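Local coordinates for tryptophanyl-tRNA synthetase (Cryptosporidium parvum Iowa II, PDB 3HV0), which probably attaches L-tryptophan to its cognate tRNA at the expense of ATP, as expected of a class I aminoacyl-tRNA synthetase, at residues R38-R41 against Q45-H48; H49-N54 against F96-Y101; F75-G80 against K100-T105; F322-D327 against V352-K357. One frame throughout, in Å; residues are numbered along the deposited sequence.

Contact 1: residues R38-R41 against Q45-H48; sequences RMER and QKAH
Glu-40 and Ala-47 meet where the chain folds back against the end of helix 33-43. The glutamate leaves the helix with CG anti to its carbonyl carbon (chi1 -64°), then runs out extended, so that its carboxylate reaches the backbone of the loop that follows the helix. OE2 accepts the N-H of Ala-47, with OE2 and N 2.5 Å apart and a bent N-H...O angle of 138°. That separation is short, and OE2 also sits too close to the methyl of Ala-47, so the exact place of OE2, and the short bond, are doubtful. An extended glutamate suits this position because it can span from the helix to a backbone N-H, which a carboxylate oxygen can accept. Closer to the helix backbone, Glu-40 CA lies 3.4 Å from Gln-45 O, a CA-H...O contact. The ammonium of Lys-46, of opposite charge, stays 5.0 Å from OE2 of Glu-40, measured at NZ, and makes no salt bridge. Gln-45 sends its amide to helix 93-106, where OE1 bonds to Thr-105 OG1. His-48, at the N-cap of helix 49-52, uses ND1 to cap the N-H of Phe-50. Behind the turn, Met-39 packs between helix 93-106 and helix 62-70, while Arg-38 forms salt bridges to Asp-67 and Glu-70 of helix 62-70.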
loop_
_atom_site.group_PDB
_atom_site.type_symbol
_atom_site.label_atom_id
_atom_site.label_comp_id
_atom_site.label_asym_id
_atom_site.label_seq_id
_atom_site.Cartn_x
_atom_site.Cartn_y
_atom_site.Cartn_z
ATOM N N ARG A 38 31.761 3.506 25.598
ATOM C CA ARG A 38 31.073 2.258 25.989
ATOM C C ARG A 38 31.060 1.276 24.834
ATOM O O ARG A 38 31.188 0.069 25.033
ATOM C CB ARG A 38 29.655 2.533 26.521
ATOM C CG ARG A 38 28.804 1.272 26.855
ATOM C CD ARG A 38 27.775 1.520 27.990
ATOM N NE ARG A 38 26.559 0.708 27.877
ATOM C CZ ARG A 38 25.366 1.158 27.465
ATOM N NH1 ARG A 38 25.192 2.438 27.115
ATOM N NH2 ARG A 38 24.328 0.324 27.390
ATOM N N MET A 39 30.952 1.825 23.630
ATOM C CA MET A 39 30.960 1.061 22.396
ATOM C C MET A 39 32.332 0.493 22.034
ATOM O O MET A 39 32.461 -0.719 21.861
ATOM C CB MET A 39 30.454 1.951 21.258
ATOM C CG MET A 39 30.845 1.491 19.887
ATOM S SD MET A 39 29.602 2.002 18.730
ATOM C CE MET A 39 30.061 0.952 17.351
ATOM N N GLU A 40 33.332 1.364 21.885
ATOM C CA GLU A 40 34.700 0.945 21.549
ATOM C C GLU A 40 35.150 -0.181 22.475
ATOM O O GLU A 40 35.806 -1.131 22.047
ATOM C CB GLU A 40 35.693 2.107 21.702
ATOM C CG GLU A 40 35.504 3.301 20.766
ATOM C CD GLU A 40 36.668 4.291 20.834
ATOM O OE1 GLU A 40 37.416 4.269 21.833
ATOM O OE2 GLU A 40 36.850 5.089 19.886
ATOM N N ARG A 41 34.795 -0.041 23.752
ATOM C CA ARG A 41 35.025 -1.062 24.789
ATOM C C ARG A 41 34.446 -2.409 24.362
ATOM O O ARG A 41 35.073 -3.455 24.519
ATOM C CB ARG A 41 34.321 -0.627 26.083
ATOM C CG ARG A 41 34.976 -1.035 27.360
ATOM C CD ARG A 41 35.557 0.171 28.084
ATOM N NE ARG A 41 34.529 1.034 28.673
ATOM C CZ ARG A 41 34.774 2.079 29.471
ATOM N NH1 ARG A 41 36.022 2.423 29.794
ATOM N NH2 ARG A 41 33.760 2.792 29.952
ATOM N N GLN A 45 36.947 -2.211 18.368
ATOM C CA GLN A 45 37.320 -1.279 17.326
ATOM C C GLN A 45 37.251 0.131 17.876
ATOM O O GLN A 45 36.404 0.447 18.698
ATOM C CB GLN A 45 36.468 -1.472 16.089
ATOM C CG GLN A 45 36.956 -2.588 15.150
ATOM C CD GLN A 45 35.987 -2.826 13.977
ATOM O OE1 GLN A 45 35.364 -1.885 13.452
ATOM N NE2 GLN A 45 35.853 -4.087 13.568
ATOM N N LYS A 46 38.226 0.941 17.471
ATOM C CA LYS A 46 38.246 2.374 17.762
ATOM C C LYS A 46 37.053 3.007 17.027
ATOM O O LYS A 46 36.578 2.468 16.027
ATOM C CB LYS A 46 39.607 2.985 17.360
ATOM C CG LYS A 46 39.540 4.298 16.578
ATOM C CD LYS A 46 40.935 4.813 16.230
ATOM C CE LYS A 46 41.584 5.536 17.402
ATOM N NZ LYS A 46 40.939 6.855 17.691
ATOM N N ALA A 47 36.559 4.123 17.547
ATOM C CA ALA A 47 35.273 4.672 17.097
ATOM C C ALA A 47 35.426 5.350 15.756
ATOM O O ALA A 47 36.428 6.009 15.481
ATOM C CB ALA A 47 34.708 5.656 18.114
ATOM N N HIS A 48 34.413 5.186 14.921
ATOM C CA HIS A 48 34.386 5.875 13.657
ATOM C C HIS A 48 34.417 7.365 13.921
ATOM O O HIS A 48 33.790 7.843 14.865
ATOM C CB HIS A 48 33.137 5.518 12.886
ATOM C CG HIS A 48 33.209 5.857 11.438
ATOM N ND1 HIS A 48 32.822 7.080 10.940
ATOM C CD2 HIS A 48 33.611 5.127 10.373
ATOM C CE1 HIS A 48 32.965 7.086 9.626
ATOM N NE2 HIS A 48 33.450 5.913 9.257
#

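Contact 2: residues H49-N54 against F96-Y101; sequences HFFRRN and FLFTKY
Phe-51 and Phe-98 form a T-shaped pair that packs the short helix 49-52 against helix 93-106, a helix of the Rossmann-type fold of class I synthetases. The edge of Phe-98 is directed at the face of Phe-51; the ring centroids are 5.2 Å apart and the planes stand at 67°. The closest atoms, CZ of Phe-51 and CZ of Phe-98, approach to 3.5 Å, a contact in which the slightly positive ring hydrogens of Phe-98 can meet the electron-rich face of Phe-51. Phe-98 is carried to this place by its first torsion, which sets CG anti to the backbone N (chi1 -170°) and extends the ring out from the helix. Phe-50 has CG anti to its carbonyl carbon instead (chi1 -63°), and the two side chains slide past each other in opposite directions. CD2 of Phe-50 comes 3.6 Å from CD1 of Phe-98, which lies near the plane of the Phe-50 ring, at its edge. Flat, wholly apolar phenylalanines suit this buried site because they interlock without a polar group to satisfy. Phe-98 also stacks on Phe-56, and both Phe-51 and Phe-98 touch Ile-252 of strand 250-254, so the cluster sits against the central sheet. Helix 49-52 ends in a Schellman motif in which Asn-54 has positive phi. Tyr-101, one helical turn beyond Phe-98, brings its CE2 to the edge of the Phe-51 ring, 3.9 Å from CE2 of Phe-51.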
loop_
_atom_site.group_PDB
_atom_site.type_symbol
_atom_site.label_atom_id
_atom_site.label_comp_id
_atom_site.label_asym_id
_atom_site.label_seq_id
_atom_site.Cartn_x
_atom_site.Cartn_y
_atom_site.Cartn_z
ATOM N N HIS A 49 35.158 8.098 13.095
ATOM C CA HIS A 49 35.305 9.533 13.294
ATOM C C HIS A 49 33.997 10.354 13.187
ATOM O O HIS A 49 33.933 11.433 13.762
ATOM C CB HIS A 49 36.426 10.116 12.403
ATOM C CG HIS A 49 36.196 9.947 10.933
ATOM N ND1 HIS A 49 36.518 8.790 10.258
ATOM C CD2 HIS A 49 35.679 10.791 10.011
ATOM C CE1 HIS A 49 36.208 8.928 8.983
ATOM N NE2 HIS A 49 35.702 10.135 8.808
ATOM N N PHE A 50 32.943 9.869 12.527
ATOM C CA PHE A 50 31.674 10.627 12.571
ATOM C C PHE A 50 31.148 10.813 14.000
ATOM O O PHE A 50 30.255 11.635 14.246
ATOM C CB PHE A 50 30.561 10.003 11.708
ATOM C CG PHE A 50 30.868 9.970 10.234
ATOM C CD1 PHE A 50 31.806 10.826 9.660
ATOM C CD2 PHE A 50 30.222 9.075 9.413
ATOM C CE1 PHE A 50 32.084 10.760 8.319
ATOM C CE2 PHE A 50 30.497 9.031 8.068
ATOM C CZ PHE A 50 31.429 9.868 7.524
ATOM N N PHE A 51 31.674 10.035 14.933
ATOM C CA PHE A 51 31.316 10.203 16.317
ATOM C C PHE A 51 32.089 11.385 16.872
ATOM O O PHE A 51 31.485 12.373 17.300
ATOM C CB PHE A 51 31.656 8.954 17.113
ATOM C CG PHE A 51 30.641 7.829 16.996
ATOM C CD1 PHE A 51 29.371 7.961 17.539
ATOM C CD2 PHE A 51 30.993 6.610 16.424
ATOM C CE1 PHE A 51 28.484 6.926 17.493
ATOM C CE2 PHE A 51 30.101 5.573 16.380
ATOM C CZ PHE A 51 28.852 5.731 16.915
ATOM N N ARG A 52 33.422 11.289 16.828
ATOM C CA ARG A 52 34.325 12.333 17.336
ATOM C C ARG A 52 33.996 13.727 16.801
ATOM O O ARG A 52 34.047 14.703 17.537
ATOM C CB ARG A 52 35.796 12.017 16.995
ATOM C CG ARG A 52 36.223 10.569 17.271
ATOM C CD ARG A 52 37.750 10.419 17.394
ATOM N NE ARG A 52 38.458 10.793 16.164
ATOM C CZ ARG A 52 38.690 9.991 15.113
ATOM N NH1 ARG A 52 38.264 8.725 15.084
ATOM N NH2 ARG A 52 39.364 10.472 14.066
ATOM N N ARG A 53 33.656 13.818 15.523
ATOM C CA ARG A 53 33.450 15.110 14.877
ATOM C C ARG A 53 32.000 15.600 15.030
ATOM O O ARG A 53 31.645 16.645 14.497
ATOM C CB ARG A 53 33.809 15.027 13.382
ATOM C CG ARG A 53 35.105 14.291 13.022
ATOM C CD ARG A 53 36.299 15.184 13.073
ATOM N NE ARG A 53 37.570 14.469 12.873
ATOM C CZ ARG A 53 38.086 14.133 11.689
ATOM N NH1 ARG A 53 37.438 14.413 10.546
ATOM N NH2 ARG A 53 39.256 13.506 11.650
ATOM N N ASN A 54 31.172 14.831 15.736
ATOM C CA ASN A 54 29.726 15.131 15.922
ATOM C C ASN A 54 28.950 15.290 14.607
ATOM O O ASN A 54 28.104 16.175 14.457
ATOM C CB ASN A 54 29.513 16.357 16.837
ATOM C CG ASN A 54 30.248 16.232 18.176
ATOM O OD1 ASN A 54 30.105 15.246 18.892
ATOM N ND2 ASN A 54 31.046 17.232 18.504
ATOM N N PHE A 96 25.401 5.962 4.668
ATOM C CA PHE A 96 25.782 4.639 4.156
ATOM C C PHE A 96 27.187 4.196 4.607
ATOM O O PHE A 96 27.360 3.061 5.064
ATOM C CB PHE A 96 25.624 4.565 2.632
ATOM C CG PHE A 96 24.192 4.391 2.197
ATOM C CD1 PHE A 96 23.574 3.167 2.296
ATOM C CD2 PHE A 96 23.449 5.467 1.758
ATOM C CE1 PHE A 96 22.256 3.012 1.949
ATOM C CE2 PHE A 96 22.138 5.313 1.398
ATOM C CZ PHE A 96 21.539 4.089 1.488
ATOM N N LEU A 97 28.165 5.087 4.487
ATOM C CA LEU A 97 29.514 4.821 4.989
ATOM C C LEU A 97 29.503 4.537 6.496
ATOM O O LEU A 97 30.220 3.664 6.987
ATOM C CB LEU A 97 30.471 5.977 4.671
ATOM C CG LEU A 97 30.914 6.212 3.214
ATOM C CD1 LEU A 97 32.032 7.271 3.169
ATOM C CD2 LEU A 97 31.359 4.948 2.496
ATOM N N PHE A 98 28.662 5.253 7.230
ATOM C CA PHE A 98 28.544 5.039 8.680
ATOM C C PHE A 98 27.922 3.678 9.047
ATOM O O PHE A 98 28.402 2.978 9.940
ATOM C CB PHE A 98 27.731 6.156 9.303
ATOM C CG PHE A 98 27.757 6.148 10.783
ATOM C CD1 PHE A 98 28.925 6.459 11.460
ATOM C CD2 PHE A 98 26.622 5.819 11.506
ATOM C CE1 PHE A 98 28.971 6.450 12.839
ATOM C CE2 PHE A 98 26.634 5.815 12.871
ATOM C CZ PHE A 98 27.816 6.137 13.558
ATOM N N THR A 99 26.869 3.306 8.336
ATOM C CA THR A 99 26.248 2.001 8.495
ATOM C C THR A 99 27.172 0.812 8.185
ATOM O O THR A 99 27.083 -0.238 8.817
ATOM C CB THR A 99 25.067 1.879 7.559
ATOM O OG1 THR A 99 24.162 2.978 7.783
ATOM C CG2 THR A 99 24.381 0.514 7.781
ATOM N N LYS A 100 28.024 0.952 7.176
ATOM C CA LYS A 100 28.992 -0.097 6.856
ATOM C C LYS A 100 29.896 -0.281 8.072
ATOM O O LYS A 100 30.143 -1.394 8.504
ATOM C CB LYS A 100 29.823 0.290 5.619
ATOM C CG LYS A 100 30.561 -0.862 4.931
ATOM C CD LYS A 100 32.040 -0.857 5.263
ATOM C CE LYS A 100 32.807 -2.072 4.660
ATOM N NZ LYS A 100 32.215 -3.390 5.063
ATOM N N TYR A 101 30.348 0.832 8.634
ATOM C CA TYR A 101 31.190 0.793 9.818
ATOM C C TYR A 101 30.439 0.083 10.959
ATOM O O TYR A 101 31.018 -0.751 11.676
ATOM C CB TYR A 101 31.622 2.201 10.246
ATOM C CG TYR A 101 31.958 2.270 11.701
ATOM C CD1 TYR A 101 33.187 1.803 12.172
ATOM C CD2 TYR A 101 31.034 2.761 12.626
ATOM C CE1 TYR A 101 33.500 1.845 13.525
ATOM C CE2 TYR A 101 31.334 2.801 13.983
ATOM C CZ TYR A 101 32.570 2.335 14.424
ATOM O OH TYR A 101 32.877 2.394 15.759
#

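Contact 3: residues F75-G80 against K100-T105; sequences FYLYTG and KYLQDT. With TRP (tryptophan), chain C.
Leu-77 of strand 76-81 packs on Leu-102 and Gln-103 of helix 93-106, the strand and helix of a beta-alpha-beta unit that continues into strand 110-114 of the Rossmann-type fold. The apolar contacts come from the two branches of Leu-77, set apart like a fork: CD2 lies 4.1 Å from CD1 of Leu-102, whereas CD1 is 4.1 Å from CB of Gln-103. Branched leucines suit this seam because their methyls pack without polar groups to satisfy. Gln-103 offers its backbone and CB, while its NE2 bonds to Thr-152 OG1.

Charged contacts stay on the helix. Lys-100 NZ and Asp-104 OD1, one turn apart, form a salt bridge of 2.7 Å, the lysine meeting the syn lone pair of the carboxylate oxygen.

The strand's end serves the bound tryptophan. Gly-80, bare of a side chain, lets its CA lie 3.4 Å from CD2 of the indole. The ring of Tyr-78, whose CG is anti to the backbone N (chi1 159°), lies with one face toward the ligand's CZ2. Its hydroxyl oxygen OH accepts the indole N-H, NE1 standing 3.1 Å away with an angle of 163°.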
loop_
_atom_site.group_PDB
_atom_site.type_symbol
_atom_site.label_atom_id
_atom_site.label_comp_id
_atom_site.label_asym_id
_atom_site.label_seq_id
_atom_site.Cartn_x
_atom_site.Cartn_y
_atom_site.Cartn_z
ATOM N N PHE A 75 20.854 -7.765 16.879
ATOM C CA PHE A 75 19.867 -6.784 16.455
ATOM C C PHE A 75 20.106 -6.553 14.959
ATOM O O PHE A 75 20.921 -7.252 14.360
ATOM C CB PHE A 75 20.019 -5.487 17.261
ATOM C CG PHE A 75 21.333 -4.776 17.051
ATOM C CD1 PHE A 75 21.428 -3.710 16.171
ATOM C CD2 PHE A 75 22.462 -5.163 17.750
ATOM C CE1 PHE A 75 22.623 -3.048 15.978
ATOM C CE2 PHE A 75 23.666 -4.516 17.571
ATOM C CZ PHE A 75 23.750 -3.463 16.674
ATOM N N TYR A 76 19.403 -5.598 14.363
ATOM C CA TYR A 76 19.618 -5.269 12.944
ATOM C C TYR A 76 19.604 -3.790 12.645
ATOM O O TYR A 76 19.067 -2.994 13.418
ATOM C CB TYR A 76 18.628 -6.002 12.029
ATOM C CG TYR A 76 17.199 -5.486 11.953
ATOM C CD1 TYR A 76 16.273 -5.825 12.926
ATOM C CD2 TYR A 76 16.750 -4.751 10.858
ATOM C CE1 TYR A 76 14.954 -5.412 12.854
ATOM C CE2 TYR A 76 15.421 -4.315 10.777
ATOM C CZ TYR A 76 14.517 -4.666 11.774
ATOM O OH TYR A 76 13.180 -4.263 11.726
ATOM N N LEU A 77 20.219 -3.441 11.514
ATOM C CA LEU A 77 20.293 -2.057 11.058
ATOM C C LEU A 77 19.253 -1.841 9.969
ATOM O O LEU A 77 18.957 -2.732 9.234
ATOM C CB LEU A 77 21.695 -1.737 10.538
ATOM C CG LEU A 77 22.858 -1.936 11.526
ATOM C CD1 LEU A 77 24.186 -2.271 10.854
ATOM C CD2 LEU A 77 23.006 -0.716 12.428
ATOM N N TYR A 78 18.684 -0.654 9.897
ATOM C CA TYR A 78 17.796 -0.275 8.800
ATOM C C TYR A 78 18.111 1.159 8.384
ATOM O O TYR A 78 18.071 2.092 9.190
ATOM C CB TYR A 78 16.332 -0.418 9.207
ATOM C CG TYR A 78 15.300 0.370 8.401
ATOM C CD1 TYR A 78 15.338 0.423 7.019
ATOM C CD2 TYR A 78 14.250 1.003 9.040
ATOM C CE1 TYR A 78 14.378 1.112 6.307
ATOM C CE2 TYR A 78 13.285 1.699 8.335
ATOM C CZ TYR A 78 13.350 1.751 6.964
ATOM O OH TYR A 78 12.377 2.474 6.268
ATOM N N THR A 79 18.470 1.314 7.120
ATOM C CA THR A 79 18.658 2.628 6.551
ATOM C C THR A 79 18.021 2.659 5.169
ATOM O O THR A 79 17.555 1.650 4.710
ATOM C CB THR A 79 20.118 3.009 6.532
ATOM O OG1 THR A 79 20.205 4.430 6.571
ATOM C CG2 THR A 79 20.810 2.508 5.299
ATOM N N GLY A 80 17.978 3.817 4.537
ATOM C CA GLY A 80 17.283 3.941 3.236
ATOM C C GLY A 80 17.758 5.060 2.348
ATOM O O GLY A 80 18.653 5.807 2.714
ATOM N N LYS A 100 28.024 0.952 7.176
ATOM C CA LYS A 100 28.992 -0.097 6.856
ATOM C C LYS A 100 29.896 -0.281 8.072
ATOM O O LYS A 100 30.143 -1.394 8.504
ATOM C CB LYS A 100 29.823 0.290 5.619
ATOM C CG LYS A 100 30.561 -0.862 4.931
ATOM C CD LYS A 100 32.040 -0.857 5.263
ATOM C CE LYS A 100 32.807 -2.072 4.660
ATOM N NZ LYS A 100 32.215 -3.390 5.063
ATOM N N TYR A 101 30.348 0.832 8.634
ATOM C CA TYR A 101 31.190 0.793 9.818
ATOM C C TYR A 101 30.439 0.083 10.959
ATOM O O TYR A 101 31.018 -0.751 11.676
ATOM C CB TYR A 101 31.622 2.201 10.246
ATOM C CG TYR A 101 31.958 2.270 11.701
ATOM C CD1 TYR A 101 33.187 1.803 12.172
ATOM C CD2 TYR A 101 31.034 2.761 12.626
ATOM C CE1 TYR A 101 33.500 1.845 13.525
ATOM C CE2 TYR A 101 31.334 2.801 13.983
ATOM C CZ TYR A 101 32.570 2.335 14.424
ATOM O OH TYR A 101 32.877 2.394 15.759
ATOM N N LEU A 102 29.153 0.408 11.117
ATOM C CA LEU A 102 28.361 -0.238 12.155
ATOM C C LEU A 102 28.164 -1.735 11.868
ATOM O O LEU A 102 28.082 -2.543 12.784
ATOM C CB LEU A 102 27.010 0.438 12.300
ATOM C CG LEU A 102 26.973 1.866 12.846
ATOM C CD1 LEU A 102 25.570 2.439 12.601
ATOM C CD2 LEU A 102 27.357 1.913 14.306
ATOM N N GLN A 103 28.070 -2.093 10.596
ATOM C CA GLN A 103 27.906 -3.478 10.211
ATOM C C GLN A 103 29.202 -4.231 10.455
ATOM O O GLN A 103 29.179 -5.358 10.884
ATOM C CB GLN A 103 27.482 -3.603 8.746
ATOM C CG GLN A 103 27.074 -5.029 8.339
ATOM C CD GLN A 103 26.774 -5.167 6.854
ATOM O OE1 GLN A 103 27.588 -4.798 6.007
ATOM N NE2 GLN A 103 25.614 -5.718 6.534
ATOM N N ASP A 104 30.331 -3.596 10.183
ATOM C CA ASP A 104 31.629 -4.216 10.392
ATOM C C ASP A 104 31.922 -4.357 11.879
ATOM O O ASP A 104 32.600 -5.291 12.295
ATOM C CB ASP A 104 32.739 -3.367 9.763
ATOM C CG ASP A 104 32.602 -3.224 8.272
ATOM O OD1 ASP A 104 31.823 -3.975 7.639
ATOM O OD2 ASP A 104 33.284 -2.339 7.723
ATOM N N THR A 105 31.437 -3.401 12.667
ATOM C CA THR A 105 31.786 -3.321 14.080
ATOM C C THR A 105 30.921 -4.266 14.882
ATOM O O THR A 105 31.432 -4.994 15.712
ATOM C CB THR A 105 31.630 -1.895 14.617
ATOM O OG1 THR A 105 32.615 -1.052 14.003
ATOM C CG2 THR A 105 31.838 -1.856 16.115
HETATM N N TRP C . 12.767 8.745 2.387
HETATM C CA TRP C . 14.239 8.711 2.627
HETATM C C TRP C . 14.927 9.770 1.778
HETATM O O TRP C . 14.354 10.237 0.776
HETATM C CB TRP C . 14.845 7.320 2.355
HETATM C CG TRP C . 14.717 6.361 3.516
HETATM C CD1 TRP C . 13.847 5.304 3.623
HETATM C CD2 TRP C . 15.491 6.355 4.726
HETATM N NE1 TRP C . 14.035 4.653 4.812
HETATM C CE2 TRP C . 15.026 5.284 5.514
HETATM C CE3 TRP C . 16.526 7.147 5.215
HETATM C CZ2 TRP C . 15.563 4.987 6.765
HETATM C CZ3 TRP C . 17.054 6.852 6.459
HETATM C CH2 TRP C . 16.561 5.784 7.227
HETATM O OXT TRP C . 16.060 10.168 2.108
#

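Contact 4: residues F322-D327 against V352-K357; sequences FLMEDD and VQELVK
Leu-323 and Glu-354 lie where the backbones come nearest, their CA atoms 7.2 Å apart, at the point where helix 315-323 ends and the chain, from Met-324 on, leaves helical geometry alongside helix 344-367. The apolar part of the contact is carried by Leu-323, whose CD2 meets CD2 of Leu-355 at 3.5 Å, the two leucines crossing at about a right angle. The same methyl, CD2 of Leu-323, lies 4.2 Å from CB of Glu-354, so the glutamate contributes its aliphatic root there. Both helices belong to the helix-rich region that follows the strands of the Rossmann-type domain; in relatives of this family such a region probably takes part in recognising the tRNA anticodon. Glu-354 is bent at its second torsion (chi2 -72°), which folds its carboxylate toward the loop, and its CD comes 4.1 Å from CG of Met-324. A flexible methionine suits the place: bent at its second and third torsions, it touches Glu-354 and also packs on Leu-330 and Ile-333 of helix 327-339. Leu-355 in turn touches Ile-289 of helix 282-292. Downstream, Asp-326 is the N-cap of helix 327-339, its OD2 accepting a hydrogen bond from the backbone N of Lys-329.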
loop_
_atom_site.group_PDB
_atom_site.type_symbol
_atom_site.label_atom_id
_atom_site.label_comp_id
_atom_site.label_asym_id
_atom_site.label_seq_id
_atom_site.Cartn_x
_atom_site.Cartn_y
_atom_site.Cartn_z
ATOM N N PHE A 322 34.129 15.798 7.152
ATOM C CA PHE A 322 33.500 14.508 6.879
ATOM C C PHE A 322 34.504 13.558 6.246
ATOM O O PHE A 322 34.515 12.366 6.551
ATOM C CB PHE A 322 32.309 14.654 5.914
ATOM C CG PHE A 322 31.118 15.358 6.506
ATOM C CD1 PHE A 322 31.178 16.702 6.838
ATOM C CD2 PHE A 322 29.928 14.692 6.699
ATOM C CE1 PHE A 322 30.087 17.368 7.375
ATOM C CE2 PHE A 322 28.820 15.358 7.236
ATOM C CZ PHE A 322 28.908 16.700 7.574
ATOM N N LEU A 323 35.341 14.090 5.355
ATOM C CA LEU A 323 36.208 13.268 4.504
ATOM C C LEU A 323 37.564 12.916 5.133
ATOM O O LEU A 323 37.999 11.768 5.066
ATOM C CB LEU A 323 36.429 13.956 3.148
ATOM C CG LEU A 323 35.375 13.690 2.067
ATOM C CD1 LEU A 323 33.968 13.944 2.556
ATOM C CD2 LEU A 323 35.662 14.553 0.853
ATOM N N MET A 324 38.234 13.893 5.742
ATOM C CA MET A 324 39.640 13.707 6.113
ATOM C C MET A 324 39.846 12.772 7.299
ATOM O O MET A 324 39.593 13.139 8.439
ATOM C CB MET A 324 40.343 15.046 6.364
ATOM C CG MET A 324 40.913 15.680 5.099
ATOM S SD MET A 324 42.396 16.617 5.416
ATOM C CE MET A 324 41.862 17.597 6.810
ATOM N N GLU A 325 40.335 11.570 7.010
ATOM C CA GLU A 325 40.676 10.592 8.051
ATOM C C GLU A 325 41.929 10.976 8.855
ATOM O O GLU A 325 42.215 10.354 9.879
ATOM C CB GLU A 325 40.847 9.193 7.431
ATOM C CG GLU A 325 39.515 8.485 7.169
ATOM C CD GLU A 325 39.432 7.806 5.803
ATOM O OE1 GLU A 325 40.403 7.130 5.391
ATOM O OE2 GLU A 325 38.378 7.947 5.142
ATOM N N ASP A 326 42.669 11.986 8.397
ATOM C CA ASP A 326 43.851 12.460 9.114
ATOM C C ASP A 326 43.483 13.646 10.010
ATOM O O ASP A 326 43.175 14.732 9.514
ATOM C CB ASP A 326 44.945 12.861 8.117
ATOM C CG ASP A 326 46.341 12.875 8.738
ATOM O OD1 ASP A 326 47.237 12.221 8.161
ATOM O OD2 ASP A 326 46.548 13.533 9.788
ATOM N N ASP A 327 43.515 13.435 11.325
ATOM C CA ASP A 327 43.178 14.490 12.290
ATOM C C ASP A 327 44.190 15.627 12.240
ATOM O O ASP A 327 43.821 16.797 12.122
ATOM C CB ASP A 327 43.131 13.940 13.727
ATOM C CG ASP A 327 41.841 13.199 14.044
ATOM O OD1 ASP A 327 41.925 12.139 14.699
ATOM O OD2 ASP A 327 40.743 13.663 13.655
ATOM N N VAL A 352 38.984 19.173 -3.319
ATOM C CA VAL A 352 38.833 18.594 -4.662
ATOM C C VAL A 352 39.591 17.273 -4.792
ATOM O O VAL A 352 39.028 16.281 -5.271
ATOM C CB VAL A 352 39.313 19.575 -5.785
ATOM C CG1 VAL A 352 39.479 18.849 -7.135
ATOM C CG2 VAL A 352 38.346 20.758 -5.922
ATOM N N GLN A 353 40.848 17.252 -4.347
ATOM C CA GLN A 353 41.655 16.046 -4.476
ATOM C C GLN A 353 41.212 14.950 -3.520
ATOM O O GLN A 353 41.315 13.771 -3.855
ATOM C CB GLN A 353 43.154 16.345 -4.354
ATOM C CG GLN A 353 43.801 16.160 -2.985
ATOM C CD GLN A 353 45.318 16.041 -3.095
ATOM O OE1 GLN A 353 45.909 15.069 -2.621
ATOM N NE2 GLN A 353 45.953 17.019 -3.756
ATOM N N GLU A 354 40.712 15.334 -2.344
ATOM C CA GLU A 354 40.057 14.381 -1.428
ATOM C C GLU A 354 38.787 13.788 -2.036
ATOM O O GLU A 354 38.575 12.574 -1.990
ATOM C CB GLU A 354 39.718 15.048 -0.094
ATOM C CG GLU A 354 40.917 15.236 0.832
ATOM C CD GLU A 354 41.433 13.932 1.450
ATOM O OE1 GLU A 354 40.623 13.067 1.832
ATOM O OE2 GLU A 354 42.661 13.782 1.580
ATOM N N LEU A 355 37.949 14.655 -2.600
ATOM C CA LEU A 355 36.719 14.228 -3.261
ATOM C C LEU A 355 36.953 13.251 -4.416
ATOM O O LEU A 355 36.160 12.324 -4.600
ATOM C CB LEU A 355 35.912 15.429 -3.770
ATOM C CG LEU A 355 34.985 16.103 -2.761
ATOM C CD1 LEU A 355 34.206 17.222 -3.420
ATOM C CD2 LEU A 355 34.031 15.073 -2.143
ATOM N N VAL A 356 38.021 13.451 -5.193
ATOM C CA VAL A 356 38.256 12.601 -6.366
ATOM C C VAL A 356 38.909 11.274 -5.977
ATOM O O VAL A 356 38.660 10.251 -6.616
ATOM C CB VAL A 356 39.074 13.294 -7.457
ATOM C CG1 VAL A 356 38.511 14.682 -7.728
ATOM C CG2 VAL A 356 40.529 13.338 -7.078
ATOM N N LYS A 357 39.738 11.298 -4.935
ATOM C CA LYS A 357 40.219 10.063 -4.316
ATOM C C LYS A 357 39.023 9.241 -3.853
ATOM O O LYS A 357 38.933 8.055 -4.161
ATOM C CB LYS A 357 41.137 10.358 -3.129
#

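From the N terminus, contact 1 closes a tight turn that ends helix 33-43 and leads directly into helix 49-52, where contact 2 opens. Contact 2 spans a longer loop and returns on helix 93-106. Contact 3 begins inside that loop, at strand 76-81, and ends farther along the same helix, so the two overlap and share Lys-100 and Tyr-101. Helix 93-106 thus has the sheet on one side and the N-terminal helices on another, Tyr-101 OH probably hydrogen-bonded to His-48 N of contact 1. Contact 4 closes last, round a mostly helical 24-residue loop, yet Arg-52 and Arg-53 of contact 2 form salt bridges to its Asp-327, joining that region to the N-terminal segment.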